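PDB 4RXV: uncharacterized protein from Legionella pneumophila subsp. pneumophila str. Philadelphia 1, which is of unknown function but carries an N-terminal RavJ-type domain related to clan CA peptidases, and may therefore act as a cysteine protease or related thiol enzyme. Local coordinates for residues Gln47-Asn52 and Phe90-Glu95; Glu16-Phe21 and Ala106-Gly111; Gly64-Leu69 and Val99-Asn104; Gln10-Gln15 and Leu221-Gly226; Thr121-Ala126 and Thr142-Lys147. All blocks are in the same frame, centred on the assembly; numbering follows the deposited sequence.

How the contacts relate
Contacts 2 and 4 are neighbours, with centres about 9 Å apart, and are joined through Glu16: it lies against His108 in contact 2, while its OE2 bonds to the backbone N of Tyr224, next to the Arg12-Pro223 packing of contact 4. Helix 105-114 ties contact 2 to two others, since Tyr107 OH bonds to Leu69 O of contact 3 and Ala106 O to Thr142 OG1 of contact 5. Contact 1 meets contact 3 where Tyr49 packs on Val99. Contacts 1 and 5 lie about 35 Å apart between centres, on opposite sides of the chain's centre. Contact 3 includes Cys102, just before helix 105-114, where a clan CA nucleophile would fit, though none is established here.

Contact 1: Gln47-Asn52 and Phe90-Glu95; sequences QKYSTN and FKIDGE
Phe90, Ile92 and Lys48 give up the most surface here, as the last turn of helix 37-50 lies against the small hairpin formed by strands 91-92 and 95-100. The Phe90 ring reaches between Tyr49 and Asn52. Its CE2 comes to 3.6 Å from Tyr49 CE1, and the two rings meet rim to rim with neither over the other's face, their planes only 16° apart. On the Asn52 side the amide lies obliquely against the ring, with Asn52 CG 3.6 Å from Phe90 CE1; Asn52 OD1 meanwhile bonds to the backbone N of Leu54. Phe60 adds an edge-to-face ring contact to Phe90. Ile92 puts its two branches to different uses: CD1 approaches Tyr49 CB at 3.6 Å, near the plane of the tyrosine ring at its edge, whereas CG2 touches the lysine chain at Lys48 CD, 4.0 Å away. With CG beside its backbone N (chi1 -66°) and an extended chain beyond, Lys48 runs past Ile92 to the type I' turn from Ile92 to Glu95. There Lys48 NZ makes a salt bridge of 3.0 Å with Asp93 OD1 on its syn lone pair. The chemistry is thus split by depth: buried aromatic and aliphatic groups form the body of the contact, and a single charged pair joins helix to turn at the exposed rim, where solvent probably weakens its contribution.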
# COMPACT_ATOMS: atom_id res chain seq x y z
N GLN A 47 11.09 15.69 -7.81
CA GLN A 47 11.96 16.47 -8.67
C GLN A 47 13.41 16.33 -8.21
O GLN A 47 14.31 16.12 -9.03
CB GLN A 47 11.52 17.93 -8.67
CG GLN A 47 10.21 18.14 -9.38
CD GLN A 47 10.27 17.71 -10.84
OE1 GLN A 47 9.46 16.90 -11.30
NE2 GLN A 47 11.24 18.25 -11.57
N LYS A 48 13.63 16.46 -6.91
CA LYS A 48 14.97 16.36 -6.36
C LYS A 48 15.55 14.95 -6.51
O LYS A 48 16.72 14.80 -6.86
CB LYS A 48 14.94 16.78 -4.89
CG LYS A 48 14.60 18.25 -4.71
CD LYS A 48 14.50 18.67 -3.27
CE LYS A 48 14.23 20.17 -3.18
NZ LYS A 48 14.36 20.73 -1.81
N TYR A 49 14.74 13.93 -6.27
CA TYR A 49 15.16 12.55 -6.42
C TYR A 49 15.58 12.22 -7.85
O TYR A 49 16.62 11.58 -8.07
CB TYR A 49 14.00 11.66 -6.01
CG TYR A 49 14.17 10.21 -6.33
CD1 TYR A 49 14.78 9.35 -5.44
CD2 TYR A 49 13.68 9.67 -7.53
CE1 TYR A 49 14.90 8.01 -5.71
CE2 TYR A 49 13.79 8.32 -7.81
CZ TYR A 49 14.41 7.50 -6.91
OH TYR A 49 14.53 6.14 -7.15
N SER A 50 14.75 12.63 -8.80
CA SER A 50 14.80 12.09 -10.16
C SER A 50 16.12 12.34 -10.85
O SER A 50 16.56 11.50 -11.65
CB SER A 50 13.65 12.65 -11.01
OG SER A 50 13.75 14.06 -11.14
N THR A 51 16.75 13.46 -10.53
CA THR A 51 18.01 13.85 -11.16
C THR A 51 19.20 13.75 -10.22
O THR A 51 20.29 14.15 -10.59
CB THR A 51 17.93 15.29 -11.68
OG1 THR A 51 17.52 16.16 -10.61
CG2 THR A 51 16.94 15.36 -12.83
N ASN A 52 19.01 13.20 -9.03
CA ASN A 52 20.11 12.93 -8.11
C ASN A 52 20.79 11.66 -8.60
O ASN A 52 20.11 10.69 -8.90
CB ASN A 52 19.57 12.75 -6.69
CG ASN A 52 20.66 12.67 -5.64
OD1 ASN A 52 21.58 11.85 -5.74
ND2 ASN A 52 20.56 13.51 -4.62
N PHE A 90 21.32 7.80 1.05
CA PHE A 90 20.56 8.67 0.16
C PHE A 90 19.46 9.38 0.95
O PHE A 90 18.53 8.73 1.47
CB PHE A 90 19.96 7.82 -0.98
CG PHE A 90 19.35 8.61 -2.12
CD1 PHE A 90 19.43 9.98 -2.22
CD2 PHE A 90 18.67 7.92 -3.10
CE1 PHE A 90 18.85 10.65 -3.31
CE2 PHE A 90 18.09 8.57 -4.16
CZ PHE A 90 18.17 9.93 -4.27
N LYS A 91 19.59 10.70 1.08
CA LYS A 91 18.61 11.56 1.75
C LYS A 91 18.20 12.73 0.86
O LYS A 91 18.99 13.21 0.03
CB LYS A 91 19.20 12.20 3.00
CG LYS A 91 19.90 11.27 3.94
CD LYS A 91 20.59 12.12 4.99
CE LYS A 91 22.08 11.86 5.13
NZ LYS A 91 22.83 13.10 4.82
N ILE A 92 16.97 13.21 1.06
CA ILE A 92 16.43 14.41 0.44
C ILE A 92 15.81 15.24 1.56
O ILE A 92 15.05 14.73 2.40
CB ILE A 92 15.37 14.05 -0.64
CG1 ILE A 92 16.04 13.30 -1.79
CG2 ILE A 92 14.63 15.31 -1.14
CD1 ILE A 92 15.06 12.73 -2.79
N ASP A 93 16.15 16.53 1.59
CA ASP A 93 15.72 17.42 2.66
C ASP A 93 15.96 16.81 4.04
O ASP A 93 15.14 16.92 4.95
CB ASP A 93 14.24 17.80 2.49
CG ASP A 93 13.98 18.58 1.22
OD1 ASP A 93 14.90 19.29 0.76
OD2 ASP A 93 12.86 18.48 0.68
N GLY A 94 17.10 16.14 4.18
CA GLY A 94 17.50 15.54 5.44
C GLY A 94 16.75 14.28 5.83
O GLY A 94 16.95 13.77 6.93
N GLU A 95 15.92 13.77 4.93
CA GLU A 95 15.10 12.60 5.19
C GLU A 95 15.52 11.43 4.29
O GLU A 95 15.62 11.57 3.07
CB GLU A 95 13.62 12.92 4.97
CG GLU A 95 13.10 14.06 5.84
CD GLU A 95 11.69 14.50 5.46
OE1 GLU A 95 11.26 14.24 4.32
OE2 GLU A 95 11.01 15.12 6.31

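Contact 2: Glu16-Phe21 and Ala106-Gly111; sequences EQYQKF and AYHSAG
His108 is met by two aromatic rings, both turned edge-on to it. Tyr18 stands almost perpendicular in an offset edge-to-face arrangement, planes at 83°, with CE1 over one face of the imidazole toward its rim. Phe21 likewise directs an edge at the imidazole face, at 87°, its CZ 4.0 Å from His108 CD2; together the three rings form an aromatic cluster. The tyrosine hydroxyl does more than pack: Tyr18 OH shares a 2.8 Å hydrogen bond with His108 ND1, and in the conformer described Ser109 OG donates to Tyr18 OH at 2.9 Å, a less certain bond. With CG anti to its backbone N (chi1 -172°), His108 swings its ring off the helix toward this hydroxyl. Glu16 arrives at the ring edge, where Glu16 OE1 lies 3.1 Å from His108 CE1. Its carboxylate also pairs with Arg12, and Asn85 bonds to both Glu16 OE1 and His108 NE2, so both imidazole nitrogens are held and the ring's rotation is fixed. The whole cluster is buried near the centre of the chain. Helix 74-84 packs on His108 through Phe80 and Ala81, Pro172 of helix 172-176 covers Tyr18 and Ser109, and Phe21 lies against Arg98 and Ser100 of strand 95-100.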
# COMPACT_ATOMS: atom_id res chain seq x y z
N GLU A 16 3.93 4.66 9.24
CA GLU A 16 4.83 4.43 8.13
C GLU A 16 5.18 5.70 7.37
O GLU A 16 6.09 5.68 6.55
CB GLU A 16 4.25 3.37 7.18
CG GLU A 16 4.13 2.03 7.85
CD GLU A 16 5.46 1.56 8.41
OE1 GLU A 16 6.38 1.31 7.62
OE2 GLU A 16 5.59 1.46 9.64
N GLN A 17 4.47 6.78 7.64
CA GLN A 17 4.74 8.09 7.01
C GLN A 17 4.80 7.95 5.48
O GLN A 17 5.74 8.41 4.82
CB GLN A 17 6.00 8.73 7.57
CG GLN A 17 5.87 9.03 9.07
CD GLN A 17 4.78 10.06 9.36
OE1 GLN A 17 4.88 11.19 8.88
NE2 GLN A 17 3.81 9.73 10.21
N TYR A 18 3.76 7.36 4.91
CA TYR A 18 3.72 7.10 3.47
C TYR A 18 3.79 8.39 2.65
O TYR A 18 4.26 8.37 1.51
CB TYR A 18 2.47 6.32 3.13
CG TYR A 18 2.50 4.87 3.58
CD1 TYR A 18 3.54 4.04 3.22
CD2 TYR A 18 1.46 4.31 4.32
CE1 TYR A 18 3.56 2.69 3.57
CE2 TYR A 18 1.47 2.98 4.68
CZ TYR A 18 2.53 2.16 4.30
OH TYR A 18 2.47 0.83 4.64
N GLN A 19 3.32 9.50 3.22
CA GLN A 19 3.38 10.77 2.52
C GLN A 19 4.80 11.26 2.25
O GLN A 19 5.00 12.15 1.43
CB GLN A 19 2.58 11.84 3.25
CG GLN A 19 3.21 12.46 4.48
CD GLN A 19 3.17 11.62 5.72
OE1 GLN A 19 2.77 10.46 5.73
NE2 GLN A 19 3.61 12.23 6.81
N LYS A 20 5.77 10.68 2.93
CA LYS A 20 7.17 11.08 2.78
C LYS A 20 7.92 10.28 1.74
O LYS A 20 9.05 10.62 1.41
CB LYS A 20 7.89 11.01 4.14
CG LYS A 20 7.22 11.79 5.25
CD LYS A 20 7.12 13.25 5.04
CE LYS A 20 6.42 13.90 6.22
NZ LYS A 20 6.14 15.32 6.21
N PHE A 21 7.30 9.24 1.18
CA PHE A 21 7.98 8.47 0.14
C PHE A 21 8.24 9.33 -1.09
O PHE A 21 7.49 10.26 -1.40
CB PHE A 21 7.09 7.32 -0.34
CG PHE A 21 7.35 6.00 0.33
CD1 PHE A 21 7.05 5.79 1.66
CD2 PHE A 21 7.89 4.94 -0.40
CE1 PHE A 21 7.25 4.55 2.22
CE2 PHE A 21 8.09 3.71 0.17
CZ PHE A 21 7.77 3.52 1.47
N ALA A 106 1.21 -0.72 -2.63
CA ALA A 106 0.26 -1.42 -1.79
C ALA A 106 0.88 -2.63 -1.09
O ALA A 106 0.41 -3.02 -0.02
CB ALA A 106 -0.95 -1.83 -2.58
N TYR A 107 1.91 -3.23 -1.66
CA TYR A 107 2.54 -4.41 -1.10
C TYR A 107 3.15 -4.07 0.27
O TYR A 107 3.21 -4.93 1.13
CB TYR A 107 3.62 -4.93 -2.03
CG TYR A 107 3.17 -5.34 -3.42
CD1 TYR A 107 1.84 -5.44 -3.80
CD2 TYR A 107 4.13 -5.60 -4.39
CE1 TYR A 107 1.48 -5.80 -5.09
CE2 TYR A 107 3.78 -5.96 -5.67
CZ TYR A 107 2.45 -6.04 -6.01
OH TYR A 107 2.08 -6.41 -7.28
N HIS A 108 3.62 -2.83 0.43
CA HIS A 108 4.20 -2.41 1.71
C HIS A 108 3.15 -2.53 2.80
O HIS A 108 3.39 -3.11 3.85
CB HIS A 108 4.67 -0.97 1.57
CG HIS A 108 5.46 -0.46 2.72
ND1 HIS A 108 4.92 -0.25 3.97
CD2 HIS A 108 6.75 -0.07 2.78
CE1 HIS A 108 5.87 0.21 4.76
NE2 HIS A 108 6.99 0.34 4.06
N SER A 109 1.99 -1.95 2.57
CA SER A 109 0.90 -2.02 3.56
C SER A 109 0.39 -3.43 3.77
O SER A 109 0.05 -3.77 4.91
CB SER A 109 -0.26 -1.11 3.17
OG SER A 109 0.12 0.24 3.12
N ALA A 110 0.34 -4.26 2.74
CA ALA A 110 -0.01 -5.66 2.94
C ALA A 110 0.95 -6.30 3.95
O ALA A 110 0.50 -7.02 4.84
CB ALA A 110 -0.01 -6.41 1.64
N GLY A 111 2.25 -6.01 3.85
CA GLY A 111 3.21 -6.52 4.81
C GLY A 111 2.98 -6.02 6.21
O GLY A 111 2.99 -6.80 7.17

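Contact 3: Gly64-Leu69 and Val99-Asn104; sequences GAPQLL and VSECSN
The irregular chain Gly64-Leu69 follows the end of strand 95-100 and the loop after it, from Gly64, whose CA is 6.2 Å from Ser100 CA, to Leu69, whose CA is 7.4 Å from Asn104 CA. That loop leads into helix 105-114; in papain-like clan CA folds the nucleophilic cysteine lies at the start of the central helix, and Cys102 may occupy the equivalent place. Cys102 O is hydrogen-bonded to His139 ND1, which places His139 beside this loop. Pro66 and Glu101 come from opposite directions, and Pro66 CG sits over the flat face of the Glu101 carboxylate, 3.5 Å from Glu101 CD. Glu101 folds back on its own loop: chi1 of 42° sets CG between the backbone N and the carbonyl carbon, and a second bend at chi2 brings the carboxylate to two backbone amides. Asn104 N donates to Glu101 OE1 at 3.0 Å, and Ser103 N to Glu101 OE2 from above the carboxylate plane. The two N-H bonds fix the carboxylate's orientation, with Pro66 against it. Asn104 ND2 fits between Pro66 CB, 3.5 Å away, and Leu69 CD2, with Phe80 of helix 74-84 touching both Leu69 and Asn104. No direct hydrogen bond joins the segments; waters do. One accepts weakly from Asn104 ND2 and donates to Gln67 O; another accepts from Leu69 N at 2.9 Å and donates to Asn104 OD1 at 2.8 Å.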
# COMPACT_ATOMS: atom_id res chain seq x y z
N GLY A 64 12.05 2.46 -8.58
CA GLY A 64 11.42 3.47 -9.43
C GLY A 64 10.88 3.02 -10.77
O GLY A 64 10.10 3.75 -11.42
N ALA A 65 11.28 1.84 -11.22
CA ALA A 65 10.88 1.31 -12.53
C ALA A 65 10.68 -0.20 -12.40
O ALA A 65 11.50 -1.00 -12.85
CB ALA A 65 11.92 1.65 -13.63
N PRO A 66 9.59 -0.60 -11.73
CA PRO A 66 9.44 -2.01 -11.38
C PRO A 66 9.10 -2.91 -12.54
O PRO A 66 8.26 -2.58 -13.38
CB PRO A 66 8.25 -2.01 -10.41
CG PRO A 66 7.50 -0.79 -10.78
CD PRO A 66 8.56 0.22 -11.10
N GLN A 67 9.75 -4.08 -12.57
CA GLN A 67 9.29 -5.23 -13.33
C GLN A 67 8.00 -5.77 -12.67
O GLN A 67 7.80 -5.61 -11.47
CB GLN A 67 10.40 -6.26 -13.31
CG GLN A 67 10.11 -7.60 -13.97
CD GLN A 67 11.09 -8.71 -13.55
OE1 GLN A 67 11.20 -9.04 -12.36
NE2 GLN A 67 11.79 -9.29 -14.52
N LEU A 68 7.12 -6.37 -13.45
CA LEU A 68 5.94 -7.00 -12.87
C LEU A 68 6.31 -7.85 -11.66
O LEU A 68 7.20 -8.71 -11.74
CB LEU A 68 5.22 -7.86 -13.90
CG LEU A 68 3.96 -8.60 -13.45
CD1 LEU A 68 2.88 -7.60 -13.03
CD2 LEU A 68 3.44 -9.49 -14.57
N LEU A 69 5.65 -7.59 -10.54
CA LEU A 69 5.88 -8.33 -9.31
C LEU A 69 4.54 -8.74 -8.76
O LEU A 69 3.66 -7.89 -8.60
CB LEU A 69 6.59 -7.43 -8.31
CG LEU A 69 6.79 -8.04 -6.93
CD1 LEU A 69 7.68 -9.26 -7.03
CD2 LEU A 69 7.36 -6.97 -6.00
N VAL A 99 11.23 4.71 -1.84
CA VAL A 99 10.65 4.90 -3.16
C VAL A 99 9.60 3.86 -3.46
O VAL A 99 9.82 2.69 -3.23
CB VAL A 99 11.74 4.79 -4.26
CG1 VAL A 99 11.14 5.10 -5.64
CG2 VAL A 99 12.93 5.67 -3.98
N SER A 100 8.50 4.30 -4.06
CA SER A 100 7.52 3.36 -4.62
C SER A 100 6.71 4.05 -5.73
O SER A 100 7.04 5.17 -6.16
CB SER A 100 6.65 2.76 -3.53
OG SER A 100 5.98 1.62 -3.98
N GLU A 101 5.68 3.36 -6.22
CA GLU A 101 4.91 3.84 -7.36
C GLU A 101 3.55 3.11 -7.38
O GLU A 101 3.24 2.31 -6.48
CB GLU A 101 5.71 3.69 -8.67
CG GLU A 101 6.48 2.38 -8.79
CD GLU A 101 5.56 1.21 -8.71
OE1 GLU A 101 5.71 0.39 -7.78
OE2 GLU A 101 4.66 1.11 -9.57
N CYS A 102 2.73 3.41 -8.38
CA CYS A 102 1.31 3.07 -8.38
C CYS A 102 1.03 1.58 -8.29
O CYS A 102 0.01 1.17 -7.74
CB CYS A 102 0.68 3.64 -9.66
SG CYS A 102 -1.10 3.69 -9.75
N SER A 103 1.90 0.78 -8.88
CA SER A 103 1.72 -0.66 -8.87
C SER A 103 2.06 -1.32 -7.54
O SER A 103 1.22 -1.96 -6.95
CB SER A 103 2.53 -1.29 -10.00
OG SER A 103 1.93 -0.97 -11.24
N ASN A 104 3.29 -1.16 -7.07
CA ASN A 104 3.79 -2.01 -5.97
C ASN A 104 3.62 -1.40 -4.60
O ASN A 104 3.82 -2.12 -3.63
CB ASN A 104 5.27 -2.38 -6.16
CG ASN A 104 5.51 -3.28 -7.36
OD1 ASN A 104 4.57 -3.73 -8.03
ND2 ASN A 104 6.78 -3.58 -7.61
O HOH W 1 9.16 -4.96 -9.11
O HOH W 2 4.16 -5.13 -10.41

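Contact 4: Gln10-Gln15 and Leu221-Gly226; sequences QERLKQ and LTPYTG
Gln15 O takes a 2.7 Å hydrogen bond from Thr225 OG1 and a weak second one from Thr225 N. In return Gln15 NE2 donates to Thr225 O at 2.9 Å, in the plane of that carbonyl. Gln15 and Thr225 thus bond reciprocally and tie the C-terminal part of helix 6-14 to the irregular tail following strand 202-206, a surface contact between the two ends of the chain. The threonine hydroxyl reaches its acceptor because chi1 of 63° places OG1 between its own N and carbonyl carbon. Gln15 lies alongside Pro223 and points the same way, its NE2 3.4 Å from Pro223 CB. Arg12, one helical turn earlier, brings a flat guanidinium over the same proline: Pro223 CG sits 3.7 Å above the guanidinium plane, over its centre, while Leu221 CB lies near the edge. Bending at chi2 (64°) turns the arginine chain toward the tail. Glu16 OE2 holds Arg12 NH1 in a salt bridge and also accepts from Tyr224 N, so one carboxylate oxygen links the guanidinium to the tail. Waters complete the join. One bridges Arg12 NH2 to Leu221 O, and the other lies in the guanidinium plane, accepting from Arg12 NH2 at 3.0 Å and donating to Thr222 O.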
# COMPACT_ATOMS: atom_id res chain seq x y z
N GLN A 10 -5.51 2.19 11.23
CA GLN A 10 -5.11 3.41 10.55
C GLN A 10 -3.91 4.05 11.23
O GLN A 10 -2.99 4.53 10.56
CB GLN A 10 -6.29 4.37 10.48
CG GLN A 10 -6.01 5.66 9.75
CD GLN A 10 -7.26 6.48 9.63
OE1 GLN A 10 -8.00 6.41 8.64
NE2 GLN A 10 -7.56 7.20 10.67
N GLU A 11 -3.91 4.07 12.55
CA GLU A 11 -2.78 4.63 13.29
C GLU A 11 -1.49 3.87 12.98
O GLU A 11 -0.46 4.49 12.77
CB GLU A 11 -3.06 4.66 14.78
CG GLU A 11 -4.04 5.75 15.19
CD GLU A 11 -3.58 7.16 14.77
OE1 GLU A 11 -2.35 7.44 14.88
OE2 GLU A 11 -4.43 7.99 14.31
N ARG A 12 -1.56 2.54 12.93
CA ARG A 12 -0.39 1.73 12.60
C ARG A 12 0.13 2.11 11.20
O ARG A 12 1.34 2.19 10.98
CB ARG A 12 -0.73 0.25 12.65
CG ARG A 12 0.38 -0.66 12.13
CD ARG A 12 1.65 -0.59 12.99
NE ARG A 12 2.73 -1.40 12.46
CZ ARG A 12 3.66 -0.96 11.63
NH1 ARG A 12 3.62 0.28 11.17
NH2 ARG A 12 4.61 -1.77 11.24
N LEU A 13 -0.76 2.31 10.24
CA LEU A 13 -0.36 2.67 8.89
C LEU A 13 0.19 4.10 8.84
O LEU A 13 1.12 4.38 8.08
CB LEU A 13 -1.55 2.50 7.95
CG LEU A 13 -2.00 1.05 7.75
CD1 LEU A 13 -3.41 0.98 7.22
CD2 LEU A 13 -1.03 0.30 6.81
N LYS A 14 -0.38 5.01 9.64
CA LYS A 14 0.15 6.37 9.72
C LYS A 14 1.61 6.38 10.19
O LYS A 14 2.39 7.23 9.79
CB LYS A 14 -0.75 7.25 10.61
CG LYS A 14 -2.02 7.65 9.94
CD LYS A 14 -3.04 8.27 10.86
CE LYS A 14 -2.53 9.50 11.54
NZ LYS A 14 -3.61 10.14 12.33
N GLN A 15 2.00 5.43 11.04
CA GLN A 15 3.36 5.35 11.53
C GLN A 15 4.36 5.17 10.40
O GLN A 15 5.54 5.47 10.58
CB GLN A 15 3.52 4.23 12.55
CG GLN A 15 2.80 4.50 13.85
CD GLN A 15 2.87 3.35 14.80
OE1 GLN A 15 1.93 2.59 14.94
NE2 GLN A 15 3.99 3.21 15.47
N LEU A 221 8.23 -6.62 11.87
CA LEU A 221 8.53 -5.26 11.41
C LEU A 221 8.63 -4.28 12.58
O LEU A 221 7.92 -4.37 13.58
CB LEU A 221 7.45 -4.75 10.47
CG LEU A 221 7.19 -5.58 9.22
CD1 LEU A 221 6.02 -5.06 8.43
CD2 LEU A 221 8.43 -5.66 8.34
N THR A 222 9.51 -3.31 12.43
CA THR A 222 9.54 -2.17 13.31
C THR A 222 8.76 -1.04 12.63
O THR A 222 9.08 -0.68 11.51
CB THR A 222 10.97 -1.75 13.58
OG1 THR A 222 11.68 -2.86 14.17
CG2 THR A 222 11.01 -0.57 14.51
N PRO A 223 7.73 -0.49 13.28
CA PRO A 223 7.07 0.67 12.68
C PRO A 223 8.08 1.75 12.33
O PRO A 223 9.03 1.96 13.07
CB PRO A 223 6.10 1.14 13.77
CG PRO A 223 5.80 -0.12 14.54
CD PRO A 223 7.13 -0.84 14.59
N TYR A 224 7.88 2.43 11.21
CA TYR A 224 8.90 3.36 10.73
C TYR A 224 9.13 4.51 11.71
O TYR A 224 10.24 5.01 11.85
CB TYR A 224 8.52 3.91 9.38
CG TYR A 224 9.66 4.55 8.61
CD1 TYR A 224 10.76 3.80 8.24
CD2 TYR A 224 9.60 5.88 8.18
CE1 TYR A 224 11.79 4.34 7.52
CE2 TYR A 224 10.65 6.44 7.43
CZ TYR A 224 11.73 5.66 7.10
OH TYR A 224 12.75 6.16 6.34
N THR A 225 8.05 4.94 12.35
CA THR A 225 8.09 5.94 13.42
C THR A 225 7.17 5.49 14.56
O THR A 225 6.26 4.66 14.37
CB THR A 225 7.62 7.32 12.94
OG1 THR A 225 6.25 7.27 12.52
CG2 THR A 225 8.50 7.85 11.82
N GLY A 226 7.39 6.05 15.73
CA GLY A 226 6.52 5.80 16.85
C GLY A 226 5.51 6.91 16.95
O GLY A 226 5.85 8.09 16.84
O HOH W 3 6.92 -1.22 9.42
O HOH W 4 5.15 -3.54 13.60

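Contact 5: Thr121-Ala126 and Thr142-Lys147; sequences TQYDVA and TLLVPK
Lys147 NZ is gripped by Asp124 OD1 in a 3.1 Å salt bridge, by a water 2.8 Å from that same NZ and, weakly, by Arg120 O. The pair sits at the open end of a beta hairpin, strands 123-133 and 136-146, in the four-stranded antiparallel sheet. The ammonium comes from above the carboxylate plane, and a bend at chi2 (-69°) folds the lysine chain back over Gln122 so that it can reach there. The strands are held by two hydrogen-bonded pairs. Asp124 and Val145 exchange backbone bonds both ways, the Asp124 N to Val145 O one being 2.8 Å long, and Ala126 does the same with Leu143. CA-H...O contacts, such as Val125 CA to Leu143 O, fill in between them. On the face carrying Val125 and Leu144, Val125 CG2 runs beside Leu144 CD2, and both side chains pack on helix 105-114. Tyr123, paired with Pro146, spreads its ring beneath Leu144: Leu144 CB lies 4.2 Å from the ring centroid, a CH-pi contact over the face, while Ile9 of helix 6-14 touches both residues. The other face carries Asp124, Ala126, Leu143 and Val145. There Ala126 CB meets Leu143 CB at 4.3 Å.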
# COMPACT_ATOMS: atom_id res chain seq x y z
N THR A 121 -6.46 -12.13 13.39
CA THR A 121 -7.65 -12.81 13.90
C THR A 121 -8.96 -12.11 13.57
O THR A 121 -10.03 -12.66 13.80
CB THR A 121 -7.56 -13.01 15.41
OG1 THR A 121 -7.55 -11.74 16.05
CG2 THR A 121 -6.31 -13.78 15.79
N GLN A 122 -8.88 -10.90 13.04
CA GLN A 122 -10.06 -10.11 12.72
C GLN A 122 -10.31 -9.97 11.21
O GLN A 122 -11.48 -9.93 10.79
CB GLN A 122 -9.94 -8.73 13.36
CG GLN A 122 -11.09 -7.75 13.13
CD GLN A 122 -12.39 -8.14 13.81
OE1 GLN A 122 -12.57 -9.26 14.29
NE2 GLN A 122 -13.31 -7.19 13.87
N TYR A 123 -9.25 -9.92 10.41
CA TYR A 123 -9.37 -9.70 8.98
C TYR A 123 -8.50 -10.67 8.22
O TYR A 123 -7.45 -11.07 8.68
CB TYR A 123 -8.90 -8.27 8.63
CG TYR A 123 -9.80 -7.16 9.12
CD1 TYR A 123 -10.97 -6.85 8.47
CD2 TYR A 123 -9.47 -6.40 10.23
CE1 TYR A 123 -11.79 -5.82 8.91
CE2 TYR A 123 -10.29 -5.39 10.68
CZ TYR A 123 -11.45 -5.10 10.02
OH TYR A 123 -12.24 -4.09 10.51
N ASP A 124 -8.94 -10.99 7.00
CA ASP A 124 -8.07 -11.54 5.98
C ASP A 124 -7.54 -10.37 5.14
O ASP A 124 -8.13 -9.28 5.12
CB ASP A 124 -8.84 -12.53 5.09
CG ASP A 124 -9.38 -13.72 5.86
OD1 ASP A 124 -8.61 -14.35 6.59
OD2 ASP A 124 -10.58 -14.06 5.67
N VAL A 125 -6.41 -10.59 4.46
CA VAL A 125 -5.76 -9.55 3.66
C VAL A 125 -5.82 -9.98 2.21
O VAL A 125 -5.61 -11.15 1.90
CB VAL A 125 -4.31 -9.34 4.11
CG1 VAL A 125 -3.61 -8.32 3.23
CG2 VAL A 125 -4.28 -8.86 5.55
N ALA A 126 -6.11 -9.04 1.32
CA ALA A 126 -6.06 -9.31 -0.10
C ALA A 126 -5.32 -8.19 -0.80
O ALA A 126 -5.25 -7.06 -0.29
CB ALA A 126 -7.45 -9.47 -0.69
N THR A 142 -4.49 -2.70 -1.36
CA THR A 142 -4.61 -3.71 -0.31
C THR A 142 -5.97 -3.61 0.33
O THR A 142 -6.48 -2.51 0.56
CB THR A 142 -3.43 -3.60 0.65
OG1 THR A 142 -2.28 -4.01 -0.08
CG2 THR A 142 -3.57 -4.47 1.89
N LEU A 143 -6.57 -4.77 0.62
CA LEU A 143 -7.85 -4.85 1.31
C LEU A 143 -7.73 -5.62 2.61
O LEU A 143 -6.99 -6.59 2.71
CB LEU A 143 -8.92 -5.56 0.48
CG LEU A 143 -9.18 -5.03 -0.93
CD1 LEU A 143 -10.21 -5.93 -1.62
CD2 LEU A 143 -9.63 -3.59 -0.90
N LEU A 144 -8.50 -5.16 3.58
CA LEU A 144 -8.83 -5.93 4.78
C LEU A 144 -10.26 -6.40 4.66
O LEU A 144 -11.16 -5.57 4.56
CB LEU A 144 -8.66 -5.06 6.03
CG LEU A 144 -7.22 -4.66 6.34
CD1 LEU A 144 -7.18 -3.42 7.22
CD2 LEU A 144 -6.48 -5.78 7.01
N VAL A 145 -10.48 -7.71 4.61
CA VAL A 145 -11.83 -8.24 4.49
C VAL A 145 -12.18 -8.99 5.76
O VAL A 145 -11.34 -9.67 6.33
CB VAL A 145 -12.02 -9.13 3.24
CG1 VAL A 145 -11.83 -8.30 1.96
CG2 VAL A 145 -11.09 -10.33 3.25
N PRO A 146 -13.42 -8.86 6.24
CA PRO A 146 -13.78 -9.59 7.45
C PRO A 146 -13.59 -11.08 7.26
O PRO A 146 -13.81 -11.63 6.19
CB PRO A 146 -15.25 -9.22 7.64
CG PRO A 146 -15.37 -7.87 7.01
CD PRO A 146 -14.49 -7.94 5.81
N LYS A 147 -13.12 -11.73 8.32
CA LYS A 147 -12.90 -13.17 8.30
C LYS A 147 -14.10 -13.90 7.73
O LYS A 147 -15.22 -13.66 8.17
CB LYS A 147 -12.72 -13.66 9.74
CG LYS A 147 -11.38 -13.37 10.31
CD LYS A 147 -10.34 -14.19 9.64
CE LYS A 147 -9.03 -14.07 10.35
NZ LYS A 147 -7.99 -14.80 9.62
O HOH W 5 -13.99 -10.08 11.18
O HOH W 6 -5.47 -13.84 8.74